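Local atomic coordinates of beta-agarase (Persicobacter, PDB entry 6AII), a protein that probably hydrolyses the beta-1,4 linkages of agarose to release neoagarobiose, as a family GH16 beta-agarase with a calcium-binding catalytic domain. Residues A3-G8 against D30-F35; L282-E287 against M313-I318. All coordinates share one frame; numbering follows the deposited sequence.

Contact 1 of 2, residues A3-G8 against D30-F35; sequences AQDWAG and DFNYDF. With CA (calcium ion), chain B.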
loop_
_atom_site.group_PDB
_atom_site.type_symbol
_atom_site.label_atom_id
_atom_site.label_comp_id
_atom_site.label_asym_id
_atom_site.label_seq_id
_atom_site.Cartn_x
_atom_site.Cartn_y
_atom_site.Cartn_z
ATOM N N ALA A 3 -2.077 -14.013 23.375
ATOM C CA ALA A 3 -1.015 -13.313 22.551
ATOM C C ALA A 3 -1.664 -12.928 21.219
ATOM O O ALA A 3 -2.468 -13.704 20.685
ATOM C CB ALA A 3 0.166 -14.263 22.355
ATOM N N GLN A 4 -1.273 -11.773 20.684
ATOM C CA GLN A 4 -1.835 -11.350 19.358
ATOM C C GLN A 4 -1.165 -12.155 18.257
ATOM O O GLN A 4 -0.173 -12.862 18.465
ATOM C CB GLN A 4 -1.581 -9.849 19.268
ATOM C CG GLN A 4 -2.281 -9.193 20.460
ATOM C CD GLN A 4 -2.621 -7.738 20.334
ATOM O OE1 GLN A 4 -3.682 -7.355 19.843
ATOM N NE2 GLN A 4 -1.732 -6.942 20.889
ATOM N N ASP A 5 -1.722 -12.001 17.028
ATOM C CA ASP A 5 -1.247 -12.823 15.930
ATOM C C ASP A 5 0.244 -12.581 15.650
ATOM O O ASP A 5 0.908 -13.452 15.133
ATOM C CB ASP A 5 -2.031 -12.567 14.651
ATOM C CG ASP A 5 -3.430 -13.143 14.594
ATOM O OD1 ASP A 5 -3.814 -13.955 15.468
ATOM O OD2 ASP A 5 -4.138 -12.741 13.674
ATOM N N TRP A 6 0.728 -11.375 15.848
ATOM C CA TRP A 6 2.113 -11.021 15.544
ATOM C C TRP A 6 3.040 -11.360 16.714
ATOM O O TRP A 6 4.213 -11.028 16.673
ATOM C CB TRP A 6 2.230 -9.522 15.210
ATOM C CG TRP A 6 1.617 -8.655 16.259
ATOM C CD1 TRP A 6 2.125 -8.362 17.479
ATOM C CD2 TRP A 6 0.385 -7.943 16.158
ATOM N NE1 TRP A 6 1.328 -7.487 18.146
ATOM C CE2 TRP A 6 0.214 -7.252 17.377
ATOM C CE3 TRP A 6 -0.601 -7.849 15.174
ATOM C CZ2 TRP A 6 -0.886 -6.449 17.598
ATOM C CZ3 TRP A 6 -1.691 -7.056 15.402
ATOM C CH2 TRP A 6 -1.831 -6.364 16.612
ATOM N N ALA A 7 2.507 -11.916 17.784
ATOM C CA ALA A 7 3.389 -12.108 18.967
ATOM C C ALA A 7 4.490 -13.089 18.597
ATOM O O ALA A 7 4.265 -13.997 17.855
ATOM C CB ALA A 7 2.612 -12.590 20.148
ATOM N N GLY A 8 5.683 -12.810 19.085
ATOM C CA GLY A 8 6.804 -13.634 18.756
ATOM C C GLY A 8 7.427 -13.284 17.415
ATOM O O GLY A 8 8.430 -13.876 17.050
ATOM N N ASP A 30 -5.524 -7.465 14.798
ATOM C CA ASP A 30 -5.292 -8.748 14.134
ATOM C C ASP A 30 -6.540 -9.436 13.572
ATOM O O ASP A 30 -6.465 -10.570 13.133
ATOM C CB ASP A 30 -4.456 -9.665 15.022
ATOM C CG ASP A 30 -5.016 -9.975 16.393
ATOM O OD1 ASP A 30 -6.109 -9.499 16.729
ATOM O OD2 ASP A 30 -4.316 -10.752 17.078
ATOM N N PHE A 31 -7.663 -8.686 13.530
ATOM C CA PHE A 31 -8.819 -9.043 12.691
ATOM C C PHE A 31 -9.394 -10.446 12.965
ATOM O O PHE A 31 -9.734 -11.187 12.038
ATOM C CB PHE A 31 -8.418 -8.906 11.205
ATOM C CG PHE A 31 -8.169 -7.479 10.837
ATOM C CD1 PHE A 31 -9.184 -6.559 10.982
ATOM C CD2 PHE A 31 -6.932 -7.035 10.385
ATOM C CE1 PHE A 31 -8.998 -5.230 10.651
ATOM C CE2 PHE A 31 -6.746 -5.710 10.049
ATOM C CZ PHE A 31 -7.775 -4.809 10.185
ATOM N N ASN A 32 -9.498 -10.789 14.245
ATOM C CA ASN A 32 -9.939 -12.142 14.609
ATOM C C ASN A 32 -11.371 -12.082 15.135
ATOM O O ASN A 32 -11.779 -12.870 16.000
ATOM C CB ASN A 32 -8.919 -12.810 15.528
ATOM C CG ASN A 32 -7.543 -12.971 14.883
ATOM O OD1 ASN A 32 -7.378 -13.203 13.661
ATOM N ND2 ASN A 32 -6.537 -12.927 15.732
ATOM N N TYR A 33 -12.141 -11.139 14.619
ATOM C CA TYR A 33 -13.558 -10.985 14.919
ATOM C C TYR A 33 -14.332 -10.991 13.595
ATOM O O TYR A 33 -13.722 -10.874 12.513
ATOM C CB TYR A 33 -13.827 -9.690 15.682
ATOM C CG TYR A 33 -13.219 -8.474 15.013
ATOM C CD1 TYR A 33 -13.859 -7.811 13.993
ATOM C CD2 TYR A 33 -11.928 -8.065 15.317
ATOM C CE1 TYR A 33 -13.298 -6.707 13.358
ATOM C CE2 TYR A 33 -11.359 -6.969 14.691
ATOM C CZ TYR A 33 -12.030 -6.294 13.688
ATOM O OH TYR A 33 -11.466 -5.219 13.078
ATOM N N ASP A 34 -15.655 -11.143 13.706
ATOM C CA ASP A 34 -16.557 -11.161 12.539
ATOM C C ASP A 34 -17.091 -9.734 12.342
ATOM O O ASP A 34 -17.662 -9.077 13.248
ATOM C CB ASP A 34 -17.690 -12.176 12.672
ATOM C CG ASP A 34 -17.258 -13.620 12.485
ATOM O OD1 ASP A 34 -16.240 -13.848 11.826
ATOM O OD2 ASP A 34 -17.991 -14.511 12.935
ATOM N N PHE A 35 -16.946 -9.232 11.107
ATOM C CA PHE A 35 -17.616 -8.021 10.652
ATOM C C PHE A 35 -18.227 -8.335 9.298
ATOM O O PHE A 35 -17.535 -8.312 8.266
ATOM C CB PHE A 35 -16.712 -6.786 10.557
ATOM C CG PHE A 35 -17.474 -5.558 10.144
ATOM C CD1 PHE A 35 -18.192 -4.804 11.062
ATOM C CD2 PHE A 35 -17.485 -5.146 8.821
ATOM C CE1 PHE A 35 -18.942 -3.718 10.638
ATOM C CE2 PHE A 35 -18.272 -4.075 8.400
ATOM C CZ PHE A 35 -18.970 -3.337 9.314
HETATM CA CA CA B . -5.644 -12.439 11.985
HETATM O O HOH W 1 -6.124 -6.393 17.965
HETATM O O HOH W 2 -6.143 -8.871 19.300
HETATM O O HOH W 3 -5.596 -14.952 12.087
#

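Contact 2 of 2, residues L282-E287 against M313-I318; sequences LIINIE and MKVDWI. With CA (calcium ion), chain B.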
loop_
_atom_site.group_PDB
_atom_site.type_symbol
_atom_site.label_atom_id
_atom_site.label_comp_id
_atom_site.label_asym_id
_atom_site.label_seq_id
_atom_site.Cartn_x
_atom_site.Cartn_y
_atom_site.Cartn_z
ATOM N N LEU A 282 -3.632 5.566 7.457
ATOM C CA LEU A 282 -3.284 4.363 6.700
ATOM C C LEU A 282 -4.477 4.031 5.800
ATOM O O LEU A 282 -5.643 4.006 6.221
ATOM C CB LEU A 282 -2.965 3.245 7.697
ATOM C CG LEU A 282 -2.669 1.874 7.084
ATOM C CD1 LEU A 282 -1.382 1.906 6.304
ATOM C CD2 LEU A 282 -2.602 0.841 8.201
ATOM N N ILE A 283 -4.170 3.683 4.533
ATOM C CA ILE A 283 -5.134 3.292 3.574
ATOM C C ILE A 283 -4.734 1.898 3.062
ATOM O O ILE A 283 -3.560 1.688 2.711
ATOM C CB ILE A 283 -5.200 4.341 2.423
ATOM C CG1 ILE A 283 -5.475 5.743 3.003
ATOM C CG2 ILE A 283 -6.219 3.935 1.365
ATOM C CD1 ILE A 283 -5.739 6.834 2.005
ATOM N N ILE A 284 -5.694 0.994 3.021
ATOM C CA ILE A 284 -5.494 -0.326 2.376
ATOM C C ILE A 284 -6.638 -0.506 1.378
ATOM O O ILE A 284 -7.800 -0.374 1.718
ATOM C CB ILE A 284 -5.477 -1.475 3.374
ATOM C CG1 ILE A 284 -4.472 -1.180 4.487
ATOM C CG2 ILE A 284 -5.170 -2.758 2.605
ATOM C CD1 ILE A 284 -4.219 -2.370 5.382
ATOM N N ASN A 285 -6.283 -0.734 0.125
ATOM C CA ASN A 285 -7.337 -0.804 -0.860
ATOM C C ASN A 285 -6.904 -1.632 -2.068
ATOM O O ASN A 285 -5.708 -1.937 -2.279
ATOM C CB ASN A 285 -7.775 0.582 -1.367
ATOM C CG ASN A 285 -6.821 1.169 -2.395
ATOM O OD1 ASN A 285 -5.762 1.655 -2.056
ATOM N ND2 ASN A 285 -7.158 1.140 -3.670
ATOM N N ILE A 286 -7.911 -1.940 -2.890
ATOM C CA ILE A 286 -7.676 -2.524 -4.189
ATOM C C ILE A 286 -8.288 -1.589 -5.243
ATOM O O ILE A 286 -9.176 -0.799 -4.925
ATOM C CB ILE A 286 -8.240 -3.945 -4.334
ATOM C CG1 ILE A 286 -9.770 -3.984 -4.256
ATOM C CG2 ILE A 286 -7.552 -4.868 -3.293
ATOM C CD1 ILE A 286 -10.415 -5.374 -4.357
ATOM N N GLU A 287 -7.700 -1.574 -6.417
ATOM C CA GLU A 287 -8.227 -0.725 -7.466
ATOM C C GLU A 287 -7.820 -1.255 -8.828
ATOM O O GLU A 287 -6.841 -1.971 -8.988
ATOM C CB GLU A 287 -7.744 0.702 -7.269
ATOM C CG GLU A 287 -6.319 0.922 -7.185
ATOM C CD GLU A 287 -5.896 2.362 -6.741
ATOM O OE1 GLU A 287 -6.486 3.022 -5.865
ATOM O OE2 GLU A 287 -5.011 2.860 -7.427
ATOM N N MET A 313 -8.184 -9.344 -1.518
ATOM C CA MET A 313 -6.958 -8.967 -0.805
ATOM C C MET A 313 -7.244 -9.171 0.688
ATOM O O MET A 313 -8.199 -8.598 1.207
ATOM C CB MET A 313 -6.563 -7.529 -1.044
ATOM C CG MET A 313 -5.267 -7.121 -0.342
ATOM S SD MET A 313 -4.968 -5.324 -0.582
ATOM C CE MET A 313 -3.496 -5.127 0.399
ATOM N N LYS A 314 -6.441 -9.979 1.376
ATOM C CA LYS A 314 -6.730 -10.348 2.768
ATOM C C LYS A 314 -5.683 -9.683 3.677
ATOM O O LYS A 314 -4.486 -9.608 3.293
ATOM C CB LYS A 314 -6.688 -11.862 2.968
ATOM C CG LYS A 314 -7.721 -12.576 2.154
ATOM C CD LYS A 314 -7.673 -14.095 2.271
ATOM C CE LYS A 314 -8.722 -14.720 1.386
ATOM N NZ LYS A 314 -8.563 -16.189 1.370
ATOM N N VAL A 315 -6.116 -9.216 4.832
ATOM C CA VAL A 315 -5.194 -8.583 5.756
ATOM C C VAL A 315 -5.295 -9.368 7.079
ATOM O O VAL A 315 -6.296 -9.255 7.789
ATOM C CB VAL A 315 -5.480 -7.088 5.975
ATOM C CG1 VAL A 315 -4.419 -6.452 6.876
ATOM C CG2 VAL A 315 -5.589 -6.325 4.642
ATOM N N ASP A 316 -4.238 -10.131 7.375
ATOM C CA ASP A 316 -4.232 -10.919 8.637
ATOM C C ASP A 316 -4.088 -9.998 9.827
ATOM O O ASP A 316 -4.666 -10.233 10.892
ATOM C CB ASP A 316 -3.089 -11.926 8.563
ATOM C CG ASP A 316 -3.027 -12.889 9.736
ATOM O OD1 ASP A 316 -4.083 -13.106 10.395
ATOM O OD2 ASP A 316 -1.913 -13.434 9.962
ATOM N N TRP A 317 -3.240 -8.988 9.706
ATOM C CA TRP A 317 -3.053 -8.049 10.797
ATOM C C TRP A 317 -2.379 -6.774 10.284
ATOM O O TRP A 317 -1.696 -6.765 9.235
ATOM C CB TRP A 317 -2.244 -8.653 11.979
ATOM C CG TRP A 317 -0.954 -9.369 11.730
ATOM C CD1 TRP A 317 -0.819 -10.712 11.799
ATOM C CD2 TRP A 317 0.354 -8.852 11.470
ATOM N NE1 TRP A 317 0.486 -11.089 11.686
ATOM C CE2 TRP A 317 1.236 -9.968 11.484
ATOM C CE3 TRP A 317 0.878 -7.557 11.272
ATOM C CZ2 TRP A 317 2.589 -9.829 11.268
ATOM C CZ3 TRP A 317 2.229 -7.426 11.011
ATOM C CH2 TRP A 317 3.073 -8.550 11.032
ATOM N N ILE A 318 -2.553 -5.702 11.035
ATOM C CA ILE A 318 -1.854 -4.461 10.909
ATOM C C ILE A 318 -1.267 -4.187 12.290
ATOM O O ILE A 318 -2.028 -4.262 13.275
ATOM C CB ILE A 318 -2.770 -3.294 10.491
ATOM C CG1 ILE A 318 -3.438 -3.561 9.149
ATOM C CG2 ILE A 318 -2.041 -1.981 10.544
ATOM C CD1 ILE A 318 -4.624 -2.667 8.885
HETATM CA CA CA B . -5.644 -12.439 11.985
HETATM O O HOH W 3 -5.596 -14.952 12.087
#

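Contact 1 of 2, residues A3-G8 against D30-F35
D30 meets D5, the second residue of a type I turn, and uses both its backbone and its side chain. D30 O binds the calcium ion at 2.3 Å. Its carboxylate turns aside from the metal, to Q4 and D5. CG stands between the backbone N and the carbonyl carbon (chi1 58°), which carries OD2 to the backbone N of D5. D5 N donates to the anti lone pair of D30 OD2 over 2.9 Å, with an N-H...O angle of 151°. D30 OD1 lies 2.6 Å from a water that also sits within bonding distance of Q4 OE1. CB of D30 rests 3.8 Å from W6 CZ3, and the ring of W6 carries Q4 CB over one face. With D30 cut back to an alanine, the N-H of D5 is likely to lose its acceptor and the water D30 OD1 as a partner, so the N-terminal turn would be held less firmly beside the metal. N32 comes toward D5 from the opposite direction, its amide plane 51° from the carboxylate. OD1 of N32 binds the calcium ion at 2.5 Å. N32 ND2 donates to D5 OD1 over 2.9 Å, arriving from above the carboxylate plane; a second bond to D5 OD2 is weak. D5 OD2 is itself a ligand, 2.3 Å from the ion. The close oxygens here are thus drawn together by the cation, which probably offsets the negative charge of D5. G74, D316 and a water complete the site. Q4 to A7 form the type I beta turn, closed by A7 N to Q4 O. Both segments are loops at the surface, before and after strand 19-23. Strand 312-325 lies beneath them: W317 packs on D5 and D30, and R319 and Y321 on W6.

Contact 2 of 2, residues L282-E287 against M313-I318
I284 and I318 point at each other tip to tip, with their CD1 methyls 3.5 Å apart. L282 meets I318 in the same manner, CD2 to CG2 at 3.7 Å. I318 therefore presents a different branch to each partner. In I284, CG1 lies beside the backbone N (chi1 -52°), which sends CD1 to I318 and leaves CG2 for M313. M313 crosses I284 at about a right angle. Its chain is fully extended, with chi1, chi2 and chi3 all near 180°, and this carries CE to within 3.6 Å of I284 CG2. I286 runs past M313 in the opposite direction, its CG2 3.6 Å from M313 CB and also beside SD. V315 adds a looser touch, CG2 to I284 CG2 at 4.1 Å. Strands 282-287 and 313-315 run nearly antiparallel (163°) with axes 8.7 Å apart. They belong to two facing sheets, and no hydrogen bond joins them. The chain turns at D316, where D316 and W317 form a classic beta bulge opposite R123. This bulge faces away from I284: D316 binds the calcium ion through O and OD1, while OD2 pairs with R123. N285 likewise points away and donates to E287 OE1 and I286 O. The contact itself is thus made of aliphatic groups and a thioether, held by close packing and burial from water.

In the fold
The centres of the two contacts lie about 15 Å apart, and contact 1 closes along the chain before contact 2 opens. Strand 312-325 links them. One of its sides packs inward on strand 280-287 of the other sheet, as in the beta-sandwich of GH16 enzymes. At its bulge, the same strand gives D316 to the calcium site that D5, D30 and N32 of contact 1 also build. W317 and I318 touch D5 and W6, and F31 packs on V315. The ion, with a water among its ligands, thus joins the two loops to the outside of the sandwich. Contact 2 sits about 7 Å from the chain centre, contact 1 about 20 Å.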